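Local coordinates for metastasis-associated protein MTA1 (Homo sapiens, PDB 6G16) that probably acts as a scaffold subunit of the NuRD chromatin-remodelling and deacetylase complex, its R1 domain here binding the chain of another protein, at residues C25-L29 / R30-A34; E74-L77 / R78-T82. All blocks are in the same frame, centred on the assembly; numbering follows the deposited sequence.

Interaction 1: C25-L29 / R30-A34; sequences CREIL and RPWHA
Arg26 reaches Trp32 and Pro31 with different parts of its side chain. CG of Arg26 meets the rim of the indole at Trp32 CZ3 (3.9 Å), and the guanidinium lies nearly in the plane of that ring, 16° apart, with NH1 passing Pro31 CG. Trp32 holds its indole where it does because CG stands between backbone N and carbonyl carbon (chi1 57°), folding one face back over Arg30 CA. On the buried side Leu29 CD2 packs crosswise on Pro31 CG at 4.1 Å. Arg30 N donates to Arg26 O (2.9 Å), the last helical bond of 26-29, made where Arg30 leaves the helix with positive phi. The Arg30 chain runs past Glu27 O, then lays NH2 over the centre of the His33 imidazole, 3.4 Å above its plane. Cutting Arg30 back to alanine would probably strip that face of its guanidinium and the packing there. Outside this turn, Arg26 NH1 pairs with an acidic side chain of another protein's chain, and His33 ND1 is hydrogen-bonded to an acidic side chain there. Arg30 is the junction, first residue out of helix 26-29 and N-cap of helix 31-34, and Ile28 and Leu29 rest on Ile47 of helix 44-53.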
loop_
_atom_site.group_PDB
_atom_site.type_symbol
_atom_site.label_atom_id
_atom_site.label_comp_id
_atom_site.label_asym_id
_atom_site.label_seq_id
_atom_site.Cartn_x
_atom_site.Cartn_y
_atom_site.Cartn_z
ATOM N N CYS B 25 -26.487 7.625 15.587
ATOM C CA CYS B 25 -26.894 6.250 15.806
ATOM C C CYS B 25 -25.683 5.348 16.076
ATOM O O CYS B 25 -25.693 4.129 15.823
ATOM C CB CYS B 25 -27.711 5.779 14.613
ATOM S SG CYS B 25 -29.059 6.938 14.242
ATOM N N ARG B 26 -24.648 5.962 16.642
ATOM C CA ARG B 26 -23.483 5.248 17.153
ATOM C C ARG B 26 -23.818 3.909 17.821
ATOM O O ARG B 26 -23.140 2.932 17.588
ATOM C CB ARG B 26 -22.726 6.167 18.129
ATOM C CG ARG B 26 -21.468 5.561 18.736
ATOM C CD ARG B 26 -20.573 6.606 19.394
ATOM N NE ARG B 26 -20.161 7.659 18.456
ATOM C CZ ARG B 26 -19.181 7.556 17.550
ATOM N NH1 ARG B 26 -18.464 6.435 17.432
ATOM N NH2 ARG B 26 -18.896 8.589 16.750
ATOM N N GLU B 27 -24.854 3.870 18.646
ATOM C CA GLU B 27 -25.162 2.664 19.439
ATOM C C GLU B 27 -25.758 1.533 18.601
ATOM O O GLU B 27 -25.670 0.361 18.981
ATOM C CB GLU B 27 -26.108 2.985 20.618
ATOM C CG GLU B 27 -25.717 4.155 21.526
ATOM C CD GLU B 27 -24.259 4.159 21.964
ATOM O OE1 GLU B 27 -23.647 3.051 22.046
ATOM O OE2 GLU B 27 -23.740 5.285 22.231
ATOM N N ILE B 28 -26.383 1.893 17.481
ATOM C CA ILE B 28 -26.931 0.919 16.540
ATOM C C ILE B 28 -25.880 0.456 15.521
ATOM O O ILE B 28 -25.679 -0.733 15.314
ATOM C CB ILE B 28 -28.130 1.498 15.790
ATOM C CG1 ILE B 28 -29.264 1.741 16.805
ATOM C CG2 ILE B 28 -28.591 0.522 14.696
ATOM C CD1 ILE B 28 -30.564 2.290 16.220
ATOM N N LEU B 29 -25.223 1.414 14.888
ATOM C CA LEU B 29 -24.182 1.136 13.911
ATOM C C LEU B 29 -22.982 0.400 14.493
ATOM O O LEU B 29 -22.511 -0.544 13.903
ATOM C CB LEU B 29 -23.719 2.452 13.282
ATOM C CG LEU B 29 -22.525 2.415 12.348
ATOM C CD1 LEU B 29 -22.748 1.459 11.182
ATOM C CD2 LEU B 29 -22.277 3.828 11.864
ATOM N N ARG B 30 -22.479 0.867 15.626
ATOM C CA ARG B 30 -21.332 0.270 16.318
ATOM C C ARG B 30 -20.113 0.257 15.392
ATOM O O ARG B 30 -19.640 -0.810 15.003
ATOM C CB ARG B 30 -21.672 -1.145 16.837
ATOM C CG ARG B 30 -22.801 -1.176 17.850
ATOM C CD ARG B 30 -23.367 -2.573 18.003
ATOM N NE ARG B 30 -22.359 -3.536 18.452
ATOM C CZ ARG B 30 -22.244 -4.796 18.025
ATOM N NH1 ARG B 30 -23.071 -5.291 17.103
ATOM N NH2 ARG B 30 -21.262 -5.565 18.505
ATOM N N PRO B 31 -19.617 1.442 15.013
ATOM C CA PRO B 31 -18.567 1.560 13.984
ATOM C C PRO B 31 -17.306 0.749 14.254
ATOM O O PRO B 31 -16.713 0.220 13.323
ATOM C CB PRO B 31 -18.216 3.067 13.990
ATOM C CG PRO B 31 -19.301 3.755 14.723
ATOM C CD PRO B 31 -19.926 2.740 15.639
ATOM N N TRP B 32 -16.895 0.708 15.518
ATOM C CA TRP B 32 -15.744 -0.078 15.974
ATOM C C TRP B 32 -15.888 -1.552 15.569
ATOM O O TRP B 32 -14.912 -2.201 15.165
ATOM C CB TRP B 32 -15.549 0.067 17.497
ATOM C CG TRP B 32 -16.762 -0.335 18.343
ATOM C CD1 TRP B 32 -17.064 -1.584 18.796
ATOM C CD2 TRP B 32 -17.824 0.533 18.809
ATOM N NE1 TRP B 32 -18.246 -1.551 19.517
ATOM C CE2 TRP B 32 -18.730 -0.268 19.535
ATOM C CE3 TRP B 32 -18.089 1.908 18.678
ATOM C CZ2 TRP B 32 -19.889 0.255 20.135
ATOM C CZ3 TRP B 32 -19.241 2.427 19.270
ATOM C CH2 TRP B 32 -20.126 1.599 19.992
ATOM N N HIS B 33 -17.116 -2.050 15.656
ATOM C CA HIS B 33 -17.471 -3.426 15.298
ATOM C C HIS B 33 -17.652 -3.585 13.793
ATOM O O HIS B 33 -17.053 -4.464 13.187
ATOM C CB HIS B 33 -18.741 -3.818 16.053
ATOM C CG HIS B 33 -19.292 -5.147 15.670
ATOM N ND1 HIS B 33 -18.768 -6.334 16.125
ATOM C CD2 HIS B 33 -20.341 -5.480 14.886
ATOM C CE1 HIS B 33 -19.459 -7.343 15.628
ATOM N NE2 HIS B 33 -20.420 -6.852 14.873
ATOM N N ALA B 34 -18.474 -2.726 13.200
ATOM C CA ALA B 34 -18.674 -2.691 11.734
ATOM C C ALA B 34 -17.387 -2.534 10.929
ATOM O O ALA B 34 -17.233 -3.137 9.878
ATOM C CB ALA B 34 -19.629 -1.578 11.367
#

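Interaction 2: E74-L77 / R78-T82; sequences EAVL and RYLET
Val76 and Leu80, one helical turn apart, lie side by side and point the same way, with Val76 CG2 against Leu80 CD1 at 3.8 Å. This is the close-packed part of the contact. Leu80 sets its CG opposite the carbonyl carbon (chi1 -75°), which lays the side chain back along the preceding turn and brings CG to 3.4 Å from Val76 O. Beneath the pair the backbone is stitched in helical steps: Arg78 N donates a hydrogen bond to Glu74 O at 2.9 Å along a nearly straight N-H (169°), and Tyr79 N does likewise to Ala75 O. The bond from Leu80 N to Val76 O is more bent, at 147°. Val76, Leu77 and Leu80 are all buried, and each also packs on a side chain of the other protein's chain, apolar against both leucines.

The remaining side of the turn is far looser. Arg78 CB rests near the carbonyl oxygens of Glu74 and Ala75, and the rest of the chain leads outward. The carboxylates of Glu74 and Glu81 come no nearer than 5.7 Å between their OE2 atoms, two like charges that would tend to keep apart. Glu74, Arg78, Glu81 and Thr82 also touch crystal neighbours, so their settings may owe something to the lattice. Thr82 N makes two weak bonds, to Arg78 O and Tyr79 O. Between the two sides, the Tyr79 ring leads away from the preceding turn and stacks with His83, and Tyr79 also meets the backbone of the other protein's chain. What results is the last part of an amphipathic helix, 73-81, whose apolar stripe of i, i+1 and i+4 residues docks on a partner protein.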
loop_
_atom_site.group_PDB
_atom_site.type_symbol
_atom_site.label_atom_id
_atom_site.label_comp_id
_atom_site.label_asym_id
_atom_site.label_seq_id
_atom_site.Cartn_x
_atom_site.Cartn_y
_atom_site.Cartn_z
ATOM N N GLU B 74 5.610 8.313 20.895
ATOM C CA GLU B 74 6.528 8.197 22.023
ATOM C C GLU B 74 5.858 7.463 23.186
ATOM O O GLU B 74 6.425 6.545 23.768
ATOM C CB GLU B 74 7.007 9.603 22.433
ATOM C CG GLU B 74 8.131 9.630 23.467
ATOM C CD GLU B 74 9.373 8.810 23.068
ATOM O OE1 GLU B 74 9.623 8.560 21.828
ATOM O OE2 GLU B 74 10.105 8.421 24.026
ATOM N N ALA B 75 4.628 7.864 23.477
ATOM C CA ALA B 75 3.836 7.260 24.533
ATOM C C ALA B 75 3.478 5.815 24.207
ATOM O O ALA B 75 3.503 4.968 25.076
ATOM C CB ALA B 75 2.576 8.075 24.748
ATOM N N VAL B 76 3.138 5.520 22.967
ATOM C CA VAL B 76 2.845 4.121 22.632
ATOM C C VAL B 76 4.110 3.262 22.805
ATOM O O VAL B 76 4.015 2.187 23.369
ATOM C CB VAL B 76 2.108 3.873 21.255
ATOM C CG1 VAL B 76 2.478 4.881 20.200
ATOM C CG2 VAL B 76 2.371 2.456 20.718
ATOM N N LEU B 77 5.264 3.724 22.330
ATOM C CA LEU B 77 6.526 2.997 22.564
ATOM C C LEU B 77 6.846 2.817 24.071
ATOM O O LEU B 77 7.195 1.730 24.505
ATOM C CB LEU B 77 7.700 3.683 21.893
ATOM C CG LEU B 77 7.633 3.971 20.393
ATOM C CD1 LEU B 77 8.855 4.769 19.965
ATOM C CD2 LEU B 77 7.568 2.689 19.608
ATOM N N ARG B 78 6.667 3.864 24.870
ATOM C CA ARG B 78 6.760 3.737 26.329
ATOM C C ARG B 78 5.840 2.618 26.875
ATOM O O ARG B 78 6.282 1.789 27.694
ATOM C CB ARG B 78 6.478 5.096 27.004
ATOM C CG ARG B 78 6.230 5.095 28.517
ATOM C CD ARG B 78 7.515 5.248 29.299
ATOM N NE ARG B 78 7.329 4.930 30.714
ATOM C CZ ARG B 78 8.316 4.648 31.571
ATOM N NH1 ARG B 78 9.596 4.631 31.174
ATOM N NH2 ARG B 78 8.026 4.373 32.846
ATOM N N TYR B 79 4.582 2.589 26.427
ATOM C CA TYR B 79 3.653 1.506 26.806
ATOM C C TYR B 79 4.205 0.115 26.415
ATOM O O TYR B 79 4.130 -0.832 27.192
ATOM C CB TYR B 79 2.245 1.710 26.197
ATOM C CG TYR B 79 1.309 0.560 26.535
ATOM C CD1 TYR B 79 1.245 -0.579 25.726
ATOM C CD2 TYR B 79 0.514 0.602 27.675
ATOM C CE1 TYR B 79 0.420 -1.632 26.051
ATOM C CE2 TYR B 79 -0.329 -0.454 28.002
ATOM C CZ TYR B 79 -0.371 -1.570 27.193
ATOM O OH TYR B 79 -1.171 -2.637 27.535
ATOM N N LEU B 80 4.721 0.005 25.196
ATOM C CA LEU B 80 5.106 -1.283 24.632
ATOM C C LEU B 80 6.301 -1.845 25.347
ATOM O O LEU B 80 6.280 -2.986 25.789
ATOM C CB LEU B 80 5.403 -1.163 23.121
ATOM C CG LEU B 80 4.174 -1.019 22.205
ATOM C CD1 LEU B 80 4.591 -0.647 20.788
ATOM C CD2 LEU B 80 3.340 -2.290 22.183
ATOM N N GLU B 81 7.334 -1.017 25.479
ATOM C CA GLU B 81 8.573 -1.419 26.171
ATOM C C GLU B 81 8.360 -1.658 27.669
ATOM O O GLU B 81 9.252 -2.153 28.303
ATOM C CB GLU B 81 9.759 -0.436 25.910
ATOM C CG GLU B 81 9.416 1.042 26.143
ATOM C CD GLU B 81 10.590 1.986 26.390
ATOM O OE1 GLU B 81 11.356 1.778 27.413
ATOM O OE2 GLU B 81 10.705 2.974 25.574
ATOM N N THR B 82 7.207 -1.298 28.222
ATOM C CA THR B 82 6.842 -1.605 29.612
ATOM C C THR B 82 5.751 -2.687 29.747
ATOM O O THR B 82 5.288 -2.961 30.854
ATOM C CB THR B 82 6.394 -0.304 30.349
ATOM O OG1 THR B 82 6.592 -0.447 31.768
ATOM C CG2 THR B 82 4.947 0.060 30.109
#

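Interaction 1 precedes interaction 2 along the chain, and the two stand well apart: their centres are 29 Å from each other and their nearest atoms about 18 Å, with no direct touch. Residues 58-67, which lie between them in sequence, are not modelled. The 25-34 turn sits close to the middle of the chain, about 6 Å from centre to centre, among the other helices, whereas 74-82 lies on a remote helix about 26 Å out. What they share is the second protein of the assembly, since both pack on its chain. Interaction 1 adds charged and polar bonds to that interface; interaction 2 adds mainly apolar packing, consistent with an R1 domain that grips its partner at separate places.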